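Local coordinates for protein addiction module toxin RelE (Helicobacter pylori, PDB 4LTT) that is a toxin of a type II toxin-antitoxin module and probably acts as an RNA endonuclease that cuts mRNA, at residues 4-9 with 76-81. Residues are numbered along the deposited sequence; the frame is centred on the assembly and turned at random.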
loop_
_atom_site.group_PDB
_atom_site.type_symbol
_atom_site.label_atom_id
_atom_site.label_comp_id
_atom_site.label_asym_id
_atom_site.label_seq_id
_atom_site.Cartn_x
_atom_site.Cartn_y
_atom_site.Cartn_z
ATOM N N LEU A 4 -7.898 10.065 2.794
ATOM C CA LEU A 4 -7.448 8.709 3.067
ATOM C C LEU A 4 -8.533 7.832 3.486
ATOM O O LEU A 4 -9.430 8.227 4.276
ATOM C CB LEU A 4 -6.485 8.726 4.213
ATOM C CG LEU A 4 -5.073 8.859 3.970
ATOM C CD1 LEU A 4 -4.209 8.810 5.257
ATOM C CD2 LEU A 4 -4.564 7.673 3.069
ATOM N N ASN A 5 -8.588 6.654 2.972
ATOM C CA ASN A 5 -9.488 5.631 3.374
ATOM C C ASN A 5 -8.707 4.385 3.745
ATOM O O ASN A 5 -8.245 3.670 2.888
ATOM C CB ASN A 5 -10.503 5.410 2.273
ATOM C CG ASN A 5 -11.539 4.359 2.611
ATOM O OD1 ASN A 5 -11.369 3.586 3.533
ATOM N ND2 ASN A 5 -12.613 4.318 1.827
ATOM N N LEU A 6 -8.492 4.134 5.043
ATOM C CA LEU A 6 -7.778 2.962 5.520
ATOM C C LEU A 6 -8.772 1.831 5.707
ATOM O O LEU A 6 -9.615 1.874 6.635
ATOM C CB LEU A 6 -7.136 3.269 6.866
ATOM C CG LEU A 6 -6.010 4.290 6.850
ATOM C CD1 LEU A 6 -5.193 4.282 8.136
ATOM C CD2 LEU A 6 -5.102 4.388 5.654
ATOM N N LYS A 7 -8.734 0.838 4.879
ATOM C CA LYS A 7 -9.655 -0.307 5.062
ATOM C C LYS A 7 -9.236 -1.047 6.336
ATOM O O LYS A 7 -8.064 -1.060 6.706
ATOM C CB LYS A 7 -9.590 -1.218 3.842
ATOM C CG LYS A 7 -10.086 -0.515 2.545
ATOM C CD LYS A 7 -11.513 -0.021 2.654
ATOM C CE LYS A 7 -12.152 0.591 1.452
ATOM N NZ LYS A 7 -13.646 0.401 1.588
ATOM N N LYS A 8 -10.185 -1.751 6.941
ATOM C CA LYS A 8 -9.851 -2.507 8.133
ATOM C C LYS A 8 -8.784 -3.566 7.858
ATOM O O LYS A 8 -7.950 -3.848 8.722
ATOM C CB LYS A 8 -11.120 -3.101 8.769
ATOM C CG LYS A 8 -11.997 -2.046 9.431
ATOM C CD LYS A 8 -11.479 -1.452 10.721
ATOM C CE LYS A 8 -12.268 -0.140 10.940
ATOM N NZ LYS A 8 -13.508 -0.310 11.767
ATOM N N SER A 9 -8.778 -4.109 6.661
ATOM C CA SER A 9 -7.747 -5.143 6.275
ATOM C C SER A 9 -6.345 -4.466 6.375
ATOM O O SER A 9 -5.359 -5.076 6.891
ATOM C CB SER A 9 -7.971 -5.657 4.838
ATOM O OG SER A 9 -8.129 -4.625 3.876
ATOM N N LEU A 76 -7.759 8.104 -1.498
ATOM C CA LEU A 76 -6.712 7.132 -1.601
ATOM C C LEU A 76 -7.062 5.995 -0.669
ATOM O O LEU A 76 -7.136 6.202 0.549
ATOM C CB LEU A 76 -5.365 7.765 -1.181
ATOM C CG LEU A 76 -4.221 6.708 -1.116
ATOM C CD1 LEU A 76 -3.945 6.103 -2.469
ATOM C CD2 LEU A 76 -3.000 7.363 -0.623
ATOM N N ILE A 77 -7.402 4.850 -1.236
ATOM C CA ILE A 77 -7.801 3.657 -0.483
ATOM C C ILE A 77 -6.574 2.833 -0.214
ATOM O O ILE A 77 -5.918 2.385 -1.166
ATOM C CB ILE A 77 -8.849 2.859 -1.274
ATOM C CG1 ILE A 77 -10.125 3.656 -1.536
ATOM C CG2 ILE A 77 -9.218 1.595 -0.481
ATOM C CD1 ILE A 77 -10.947 3.071 -2.696
ATOM N N LEU A 78 -6.296 2.550 1.050
ATOM C CA LEU A 78 -5.237 1.641 1.407
ATOM C C LEU A 78 -5.805 0.315 1.790
ATOM O O LEU A 78 -6.638 0.237 2.684
ATOM C CB LEU A 78 -4.407 2.208 2.565
ATOM C CG LEU A 78 -3.831 3.627 2.304
ATOM C CD1 LEU A 78 -2.795 3.946 3.372
ATOM C CD2 LEU A 78 -3.111 3.706 0.931
ATOM N N LEU A 79 -5.472 -0.710 0.989
ATOM C CA LEU A 79 -6.078 -2.024 1.092
ATOM C C LEU A 79 -5.281 -3.035 1.917
ATOM O O LEU A 79 -5.847 -3.710 2.797
ATOM C CB LEU A 79 -6.355 -2.567 -0.311
ATOM C CG LEU A 79 -7.185 -3.851 -0.326
ATOM C CD1 LEU A 79 -8.584 -3.463 0.025
ATOM C CD2 LEU A 79 -7.158 -4.545 -1.707
ATOM N N ARG A 80 -4.009 -3.229 1.593
ATOM C CA ARG A 80 -3.215 -4.246 2.268
ATOM C C ARG A 80 -1.838 -3.677 2.416
ATOM O O ARG A 80 -1.367 -2.831 1.646
ATOM C CB ARG A 80 -3.028 -5.549 1.401
ATOM C CG ARG A 80 -4.258 -6.380 1.116
ATOM C CD ARG A 80 -4.910 -6.843 2.381
ATOM N NE ARG A 80 -4.030 -7.623 3.266
ATOM C CZ ARG A 80 -3.863 -8.940 3.321
ATOM N NH1 ARG A 80 -4.539 -9.741 2.490
ATOM N NH2 ARG A 80 -3.126 -9.478 4.290
ATOM N N LEU A 81 -1.101 -4.221 3.401
ATOM C CA LEU A 81 0.292 -3.877 3.619
ATOM C C LEU A 81 0.965 -5.121 4.147
ATOM O O LEU A 81 0.716 -5.553 5.285
ATOM C CB LEU A 81 0.356 -2.773 4.664
ATOM C CG LEU A 81 1.798 -2.239 4.954
ATOM C CD1 LEU A 81 2.357 -1.420 3.772
ATOM C CD2 LEU A 81 1.781 -1.377 6.250
#
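Asn5 turns both its N and its O to strand 75-82. Its N donates to Leu76 O at 2.9 Å, and its O accepts from Leu78 N. Lys7 N then reaches Leu78 O at 3.1 Å and continues the parallel pairing past the end of strand 3-6. The directions of segments 4-6 and 76-81 differ by 19°.

On the face bearing Leu4, Leu6, Leu76 and Leu78 the packing is tight around the buried Leu76 and Leu78. Helix 25-35 covers these two, with Ile31 against Leu78 and Leu34 against Leu76, while Phe10 of helix 8-19 also touches Leu78. Leu4 CD2 touches both Leu76 CD2 and Leu78 CD1. Leu6 lies at the solvent edge. With CG anti to the carbonyl carbon in both (chi1 -67° and -55°), Leu6 and Leu78 lean the same way and lie side by side. The 3.3 Å between Leu6 CD2 and Leu78 CD1 is doubtfully short and may reflect the placement of the exposed Leu6 tip.

On the other face Ile77 is buried under the Lys7 chain, which bends at chi2 and crosses it obliquely, Lys7 CE 3.7 Å from Ile77 CG2. Asn5 and Lys7 are partly exposed and form the looser side toward solvent. The Asn5 amide turns to Glu75, to which its ND2 is hydrogen-bonded.

Beyond the last backbone bond, the start of helix 8-19 is tied down by a side chain. Ser9 OG donates to Leu79 O at 2.7 Å, in the carbonyl plane. Ser9 CB meets Arg80 CD at 4.1 Å; Arg80 NE goes on to a salt bridge with Asp13 of the same helix. Leu79 and Arg80 both face Val68 and form a classic beta bulge here.

Lys7 is the N-cap residue of helix 8-19. The contact thus sets the N-terminal edge strand parallel to strand 75-82 in the mixed sheet, with helices packed on one face, as in the RelE/YafQ toxin fold.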